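PDB 5OWG: PcyX_EBK42635 from Marine metagenome, which is a phage-type ferredoxin-dependent bilin reductase that probably carries out the four-electron reduction of biliverdin to the pink pigment phycoerythrobilin. Local coordinates for residues R13-K16 and W17-E20; D191-K194 and A195-Y199; G217-E220 and E221-K224. All blocks are in the same frame, centred on the assembly; numbering follows the deposited sequence.

Interaction 1 (R13-K16 and W17-E20); sequences RLIK and WKDE
The indole of Trp17 takes the carbonyl oxygen of Leu14 at its edge, near the ring plane, with Leu14 O 3.5 Å from Trp17 CE3; one of its neighbours is the ring of Phe93, turned about 35° from it. The guanidinium of Arg13 likewise has the backbone N of Trp17 at its edge, and its plane stands 49° from the indole. With CG anti to the backbone N and a bend at chi2 (67°), the Arg13 chain turns forward along the first turn, bringing NH2 to 3.9 Å from Trp17 CB. Its NH1 is hydrogen-bonded to the carbonyl oxygen of Asn163.

Two salt bridges form along the helix. Lys16 and Glu20, one turn apart, make one that is weak as a hydrogen bond, with Lys16 NZ 3.2 Å from Glu20 OE2; Glu20 CG also lies 3.2 Å from Lys16 O. Lys18, bent twice near its end, brings NZ to 3.0 Å from OD1 of the next residue, Asp19, meeting that oxygen nearly head-on.

Beneath the side chains the i to i+4 bonds are formed, Glu20 N to Lys16 O at 2.9 Å and almost straight, except at Lys18 N, which makes two weak bonds, to Leu14 O and Ile15 O. The turn opens helix 14-28, which packs on the sheet and alongside helix 161-179. Leu14, Ile15 and Lys18 lie on Trp74 and Trp17 on Ala76 of strand 73-82, whereas Arg13 touches Cys166 and Thr167, Leu14 touches Leu162, and Trp17 touches Ala169 of helix 161-179.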
loop_
_atom_site.group_PDB
_atom_site.type_symbol
_atom_site.label_atom_id
_atom_site.label_comp_id
_atom_site.label_asym_id
_atom_site.label_seq_id
_atom_site.Cartn_x
_atom_site.Cartn_y
_atom_site.Cartn_z
ATOM N N ARG A 13 -14.077 -10.504 7.192
ATOM C CA ARG A 13 -12.976 -9.956 7.974
ATOM C C ARG A 13 -12.065 -9.113 7.091
ATOM O O ARG A 13 -11.560 -8.074 7.519
ATOM C CB ARG A 13 -12.179 -11.079 8.641
ATOM C CG ARG A 13 -11.068 -10.596 9.558
ATOM C CD ARG A 13 -11.624 -9.878 10.778
ATOM N NE ARG A 13 -10.567 -9.436 11.686
ATOM C CZ ARG A 13 -10.003 -8.230 11.667
ATOM N NH1 ARG A 13 -9.050 -7.939 12.542
ATOM N NH2 ARG A 13 -10.379 -7.313 10.784
ATOM N N LEU A 14 -11.851 -9.570 5.854
ATOM C CA LEU A 14 -11.070 -8.786 4.903
ATOM C C LEU A 14 -11.767 -7.471 4.582
ATOM O O LEU A 14 -11.116 -6.429 4.443
ATOM C CB LEU A 14 -10.836 -9.595 3.627
ATOM C CG LEU A 14 -10.041 -10.892 3.793
ATOM C CD1 LEU A 14 -10.134 -11.739 2.533
ATOM C CD2 LEU A 14 -8.587 -10.601 4.132
ATOM N N ILE A 15 -13.096 -7.502 4.460
ATOM C CA ILE A 15 -13.846 -6.278 4.198
ATOM C C ILE A 15 -13.839 -5.384 5.428
ATOM O O ILE A 15 -13.762 -4.153 5.320
ATOM C CB ILE A 15 -15.282 -6.616 3.754
ATOM C CG1 ILE A 15 -15.280 -7.728 2.699
ATOM C CG2 ILE A 15 -15.973 -5.374 3.212
ATOM C CD1 ILE A 15 -14.358 -7.476 1.524
ATOM N N LYS A 16 -13.923 -5.982 6.617
ATOM C CA LYS A 16 -13.808 -5.206 7.846
ATOM C C LYS A 16 -12.455 -4.513 7.921
ATOM O O LYS A 16 -12.377 -3.294 8.107
ATOM C CB LYS A 16 -14.020 -6.113 9.058
ATOM C CG LYS A 16 -13.837 -5.413 10.390
ATOM C CD LYS A 16 -14.804 -5.951 11.427
ATOM C CE LYS A 16 -14.568 -5.325 12.785
ATOM N NZ LYS A 16 -14.625 -3.835 12.744
ATOM N N TRP A 17 -11.371 -5.279 7.766
ATOM C CA TRP A 17 -10.040 -4.685 7.759
ATOM C C TRP A 17 -9.933 -3.562 6.737
ATOM O O TRP A 17 -9.157 -2.619 6.927
ATOM C CB TRP A 17 -8.986 -5.758 7.471
ATOM C CG TRP A 17 -7.680 -5.187 7.005
ATOM C CD1 TRP A 17 -6.589 -4.898 7.772
ATOM C CD2 TRP A 17 -7.336 -4.823 5.664
ATOM N NE1 TRP A 17 -5.586 -4.378 6.989
ATOM C CE2 TRP A 17 -6.021 -4.321 5.691
ATOM C CE3 TRP A 17 -8.015 -4.871 4.442
ATOM C CZ2 TRP A 17 -5.371 -3.870 4.545
ATOM C CZ3 TRP A 17 -7.367 -4.426 3.305
ATOM C CH2 TRP A 17 -6.058 -3.933 3.363
ATOM N N LYS A 18 -10.701 -3.641 5.648
ATOM C CA LYS A 18 -10.638 -2.611 4.619
ATOM C C LYS A 18 -11.330 -1.332 5.072
ATOM O O LYS A 18 -10.799 -0.233 4.877
ATOM C CB LYS A 18 -11.266 -3.124 3.322
ATOM C CG LYS A 18 -11.151 -2.160 2.148
ATOM C CD LYS A 18 -11.808 -2.706 0.887
ATOM C CE LYS A 18 -13.308 -2.910 1.058
ATOM N NZ LYS A 18 -13.997 -1.676 1.529
ATOM N N ASP A 19 -12.511 -1.454 5.682
ATOM C CA ASP A 19 -13.213 -0.273 6.168
ATOM C C ASP A 19 -12.472 0.364 7.336
ATOM O O ASP A 19 -12.386 1.595 7.426
ATOM C CB ASP A 19 -14.643 -0.638 6.567
ATOM C CG ASP A 19 -15.499 -1.025 5.377
ATOM O OD1 ASP A 19 -14.970 -1.046 4.245
ATOM O OD2 ASP A 19 -16.700 -1.304 5.571
ATOM N N GLU A 20 -11.928 -0.453 8.242
ATOM C CA GLU A 20 -11.107 0.095 9.317
ATOM C C GLU A 20 -9.875 0.790 8.750
ATOM O O GLU A 20 -9.443 1.826 9.268
ATOM C CB GLU A 20 -10.693 -1.011 10.290
ATOM C CG GLU A 20 -11.841 -1.814 10.889
ATOM C CD GLU A 20 -12.840 -0.957 11.638
ATOM O OE1 GLU A 20 -13.541 -0.150 10.991
ATOM O OE2 GLU A 20 -12.926 -1.088 12.877
#

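Interaction 2 (D191-K194 and A195-Y199); sequences DVIK and AQNYY
Val192 with Gln196 and Ile193 with Asn197 are one-turn neighbours within helix 189-204, a local contact on the side of the chain's centre opposite the N-terminal helix. In each pair the two side chains lie alongside and point the same way. Val192 brings its CG1 branch to 4.0 Å from Gln196 NE2, a loose apolar-to-amide approach. Gln196 CG is anti to its carbonyl carbon (chi1 -68°) and the chain runs out extended, with CG 3.4 Å from Val192 O. Its buried amide is satisfied at both ends: OE1 accepts from Arg58 NE, and NE2 donates to the carbonyl of Pro82.

Ile193 presents its CG2 methyl to the Asn197 amide, 3.7 Å from ND2. Asn197 leans back along the helix, its CG 3.3 Å from Ile193 O; OD1 and that carbonyl are both acceptors and form no bond. This pair lies against the C-terminal tail, where Ile193 and Asn197 touch Val235 and Asn197 also touches Phe234.

Four successive backbone bonds join the segments, among them Asn197 N to Ile193 O at 2.9 Å (N-H...O 168°), and a fifth, Tyr199 N to Ala195 O, continues the series. Such i to i+4 bonding, with buried Val192 and Gln196 inward and exposed Lys194, Ala195 and Tyr198 outward, is characteristic of an amphipathic alpha-helix packed beside an antiparallel sheet, as in the alpha/beta/alpha sandwich of ferredoxin-dependent bilin reductases.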
loop_
_atom_site.group_PDB
_atom_site.type_symbol
_atom_site.label_atom_id
_atom_site.label_comp_id
_atom_site.label_asym_id
_atom_site.label_seq_id
_atom_site.Cartn_x
_atom_site.Cartn_y
_atom_site.Cartn_z
ATOM N N ASP A 191 19.196 11.235 -1.272
ATOM C CA ASP A 191 19.321 9.867 -0.778
ATOM C C ASP A 191 17.962 9.241 -0.491
ATOM O O ASP A 191 17.792 8.030 -0.670
ATOM C CB ASP A 191 20.193 9.841 0.476
ATOM C CG ASP A 191 21.632 10.222 0.190
ATOM O OD1 ASP A 191 21.920 10.648 -0.949
ATOM O OD2 ASP A 191 22.477 10.093 1.100
ATOM N N VAL A 192 16.987 10.037 -0.047
ATOM C CA VAL A 192 15.657 9.495 0.214
ATOM C C VAL A 192 14.994 9.067 -1.089
ATOM O O VAL A 192 14.367 8.004 -1.162
ATOM C CB VAL A 192 14.802 10.524 0.978
ATOM C CG1 VAL A 192 13.385 10.002 1.182
ATOM C CG2 VAL A 192 15.439 10.845 2.321
ATOM N N ILE A 193 15.114 9.887 -2.135
ATOM C CA ILE A 193 14.598 9.502 -3.448
ATOM C C ILE A 193 15.219 8.184 -3.890
ATOM O O ILE A 193 14.515 7.234 -4.256
ATOM C CB ILE A 193 14.859 10.622 -4.474
ATOM C CG1 ILE A 193 14.018 11.855 -4.128
ATOM C CG2 ILE A 193 14.567 10.134 -5.899
ATOM C CD1 ILE A 193 14.274 13.064 -5.013
ATOM N N LYS A 194 16.551 8.112 -3.867
ATOM C CA LYS A 194 17.253 6.894 -4.256
ATOM C C LYS A 194 16.720 5.682 -3.499
ATOM O O LYS A 194 16.448 4.632 -4.091
ATOM C CB LYS A 194 18.752 7.069 -4.005
ATOM C CG LYS A 194 19.621 5.927 -4.509
ATOM C CD LYS A 194 21.071 6.089 -4.064
ATOM C CE LYS A 194 21.651 7.440 -4.466
ATOM N NZ LYS A 194 21.430 7.748 -5.906
ATOM N N ALA A 195 16.563 5.813 -2.180
ATOM C CA ALA A 195 16.168 4.670 -1.363
ATOM C C ALA A 195 14.761 4.199 -1.713
ATOM O O ALA A 195 14.518 2.997 -1.867
ATOM C CB ALA A 195 16.266 5.031 0.119
ATOM N N GLN A 196 13.818 5.134 -1.844
ATOM C CA GLN A 196 12.437 4.747 -2.117
ATOM C C GLN A 196 12.289 4.169 -3.520
ATOM O O GLN A 196 11.538 3.208 -3.724
ATOM C CB GLN A 196 11.509 5.946 -1.920
ATOM C CG GLN A 196 11.397 6.391 -0.471
ATOM C CD GLN A 196 10.347 7.463 -0.264
ATOM O OE1 GLN A 196 9.796 8.004 -1.223
ATOM N NE2 GLN A 196 10.059 7.774 0.995
ATOM N N ASN A 197 12.996 4.737 -4.499
ATOM C CA ASN A 197 12.950 4.199 -5.856
ATOM C C ASN A 197 13.508 2.782 -5.903
ATOM O O ASN A 197 12.883 1.874 -6.464
ATOM C CB ASN A 197 13.725 5.113 -6.805
ATOM C CG ASN A 197 13.007 6.419 -7.073
ATOM O OD1 ASN A 197 11.969 6.705 -6.477
ATOM N ND2 ASN A 197 13.562 7.223 -7.973
ATOM N N TYR A 198 14.695 2.576 -5.326
ATOM C CA TYR A 198 15.283 1.241 -5.271
ATOM C C TYR A 198 14.279 0.221 -4.751
ATOM O O TYR A 198 14.228 -0.918 -5.231
ATOM C CB TYR A 198 16.534 1.264 -4.392
ATOM C CG TYR A 198 17.262 -0.059 -4.288
ATOM C CD1 TYR A 198 18.178 -0.449 -5.257
ATOM C CD2 TYR A 198 17.044 -0.912 -3.213
ATOM C CE1 TYR A 198 18.849 -1.656 -5.164
ATOM C CE2 TYR A 198 17.710 -2.119 -3.110
ATOM C CZ TYR A 198 18.612 -2.485 -4.087
ATOM O OH TYR A 198 19.275 -3.687 -3.986
ATOM N N TYR A 199 13.468 0.614 -3.767
ATOM C CA TYR A 199 12.395 -0.251 -3.292
ATOM C C TYR A 199 11.328 -0.438 -4.363
ATOM O O TYR A 199 10.740 -1.520 -4.480
ATOM C CB TYR A 199 11.789 0.338 -2.017
ATOM C CG TYR A 199 10.508 -0.323 -1.556
ATOM C CD1 TYR A 199 9.279 0.050 -2.087
ATOM C CD2 TYR A 199 10.524 -1.306 -0.575
ATOM C CE1 TYR A 199 8.107 -0.546 -1.665
ATOM C CE2 TYR A 199 9.356 -1.907 -0.145
ATOM C CZ TYR A 199 8.151 -1.522 -0.692
ATOM O OH TYR A 199 6.986 -2.119 -0.269
#

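Interaction 3 (G217-E220 and E221-K224); sequences GLPE and EDIK
Apolar contact joins Leu218 and Ile223, which meet across the start of helix 220-229: Leu218 CB lies 3.9 Å from Ile223 CG1. The isoleucine's CG1 is anti to its carbonyl carbon (chi1 -71°), a setting that carries CG1 and CD1 back over the incoming chain, where CD1 comes 3.3 Å from Leu218 O. Both residues are buried. Leu218 and Ile223 reach Met213 of the preceding helix, Ile223 also touches Gln214, and Leu218 shares Trp47 of strand 47-53 with Asp222.

Carboxylates meet the proline ring without hydrogen bonds. Asp222 crosses Pro219 at a slant, its OD2 3.6 Å from Pro219 CG. Glu221 comes to another atom of the same ring, OE2 lying 3.6 Å from Pro219 CB. Glu221 CG sits between the backbone N and the carbonyl carbon (chi1 52°), and the bend that follows at chi2 folds the chain back toward the proline instead of outward.

Backbone hydrogen bonds set the helix going. Pro219 occupies the N-cap position, and its carbonyl accepts from Ile223 N at 3.0 Å. The next bond, Lys224 N to Glu220 O, is 3.1 Å long and nearly straight, at 173°. Gly217, with positive phi, closes the preceding helix in a Schellman motif, leaving Leu218 as the link to the new cap.

Glu220, Glu221 and Asp222 thus gather negative charge in the first turn, where the helix dipole would be expected to stabilise it. Glu220 OE1 and Glu221 OE1 are 5.7 Å apart, so their charges do not touch, while the hydrophobic pair turns inward; the helix start, with the residue before its cap, combines an acidic outer side with an apolar inner one.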
loop_
_atom_site.group_PDB
_atom_site.type_symbol
_atom_site.label_atom_id
_atom_site.label_comp_id
_atom_site.label_asym_id
_atom_site.label_seq_id
_atom_site.Cartn_x
_atom_site.Cartn_y
_atom_site.Cartn_z
ATOM N N GLY A 217 -7.947 -11.680 -12.973
ATOM C CA GLY A 217 -8.691 -11.459 -14.196
ATOM C C GLY A 217 -8.627 -10.046 -14.728
ATOM O O GLY A 217 -9.567 -9.600 -15.393
ATOM N N LEU A 218 -7.537 -9.319 -14.457
ATOM C CA LEU A 218 -7.436 -7.959 -14.964
ATOM C C LEU A 218 -6.828 -7.955 -16.363
ATOM O O LEU A 218 -5.972 -8.789 -16.675
ATOM C CB LEU A 218 -6.583 -7.104 -14.032
ATOM C CG LEU A 218 -7.059 -7.050 -12.578
ATOM C CD1 LEU A 218 -6.042 -6.335 -11.706
ATOM C CD2 LEU A 218 -8.421 -6.373 -12.477
ATOM N N PRO A 219 -7.256 -7.034 -17.228
ATOM C CA PRO A 219 -6.690 -6.978 -18.582
ATOM C C PRO A 219 -5.170 -6.899 -18.549
ATOM O O PRO A 219 -4.581 -6.224 -17.704
ATOM C CB PRO A 219 -7.307 -5.706 -19.171
ATOM C CG PRO A 219 -8.574 -5.519 -18.420
ATOM C CD PRO A 219 -8.318 -6.031 -17.035
ATOM N N GLU A 220 -4.533 -7.601 -19.490
ATOM C CA GLU A 220 -3.076 -7.565 -19.569
ATOM C C GLU A 220 -2.573 -6.143 -19.785
ATOM O O GLU A 220 -1.578 -5.729 -19.180
ATOM C CB GLU A 220 -2.584 -8.477 -20.693
ATOM C CG GLU A 220 -1.839 -9.708 -20.207
ATOM C CD GLU A 220 -1.192 -10.482 -21.339
ATOM O OE1 GLU A 220 -1.211 -9.990 -22.488
ATOM O OE2 GLU A 220 -0.664 -11.584 -21.082
ATOM N N GLU A 221 -3.251 -5.378 -20.644
ATOM C CA GLU A 221 -2.807 -4.018 -20.931
ATOM C C GLU A 221 -2.886 -3.141 -19.686
ATOM O O GLU A 221 -1.950 -2.394 -19.380
ATOM C CB GLU A 221 -3.629 -3.416 -22.077
ATOM C CG GLU A 221 -5.147 -3.487 -21.926
ATOM C CD GLU A 221 -5.732 -4.789 -22.441
ATOM O OE1 GLU A 221 -4.965 -5.759 -22.620
ATOM O OE2 GLU A 221 -6.959 -4.845 -22.672
ATOM N N ASP A 222 -3.996 -3.224 -18.949
ATOM C CA ASP A 222 -4.120 -2.453 -17.717
ATOM C C ASP A 222 -3.055 -2.862 -16.707
ATOM O O ASP A 222 -2.494 -2.012 -16.006
ATOM C CB ASP A 222 -5.518 -2.632 -17.122
ATOM C CG ASP A 222 -6.609 -2.049 -18.000
ATOM O OD1 ASP A 222 -6.292 -1.570 -19.108
ATOM O OD2 ASP A 222 -7.784 -2.070 -17.577
ATOM N N ILE A 223 -2.763 -4.162 -16.620
ATOM C CA ILE A 223 -1.744 -4.650 -15.689
ATOM C C ILE A 223 -0.418 -3.939 -15.939
ATOM O O ILE A 223 0.158 -3.320 -15.036
ATOM C CB ILE A 223 -1.595 -6.178 -15.809
ATOM C CG1 ILE A 223 -2.831 -6.873 -15.237
ATOM C CG2 ILE A 223 -0.348 -6.665 -15.077
ATOM C CD1 ILE A 223 -2.933 -8.347 -15.581
ATOM N N LYS A 224 0.088 -4.019 -17.174
ATOM C CA LYS A 224 1.353 -3.362 -17.489
ATOM C C LYS A 224 1.252 -1.853 -17.306
ATOM O O LYS A 224 2.228 -1.207 -16.906
ATOM C CB LYS A 224 1.787 -3.707 -18.916
ATOM C CG LYS A 224 2.896 -2.816 -19.474
ATOM C CD LYS A 224 4.155 -2.826 -18.621
ATOM C CE LYS A 224 5.076 -1.675 -19.006
ATOM N NZ LYS A 224 6.297 -1.603 -18.155
#

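How the interactions relate
The three contacts come in series along the chain, each confined to consecutive residues: interactions 1 and 3 at the starts of helices 14-28 and 220-229, interaction 2 within the body of helix 189-204. None touches another; their nearest atoms are about 13 to 14 Å apart. The centres of interactions 1 and 2 lie about 31 Å apart, on opposite sides of the chain's centre, with the antiparallel sheet between their helices. Interaction 3 is about 25 Å from interaction 1 and about 27 Å from interaction 2, centre to centre. Together they sample the helical layers flanking the central sheet of a bilin reductase fold.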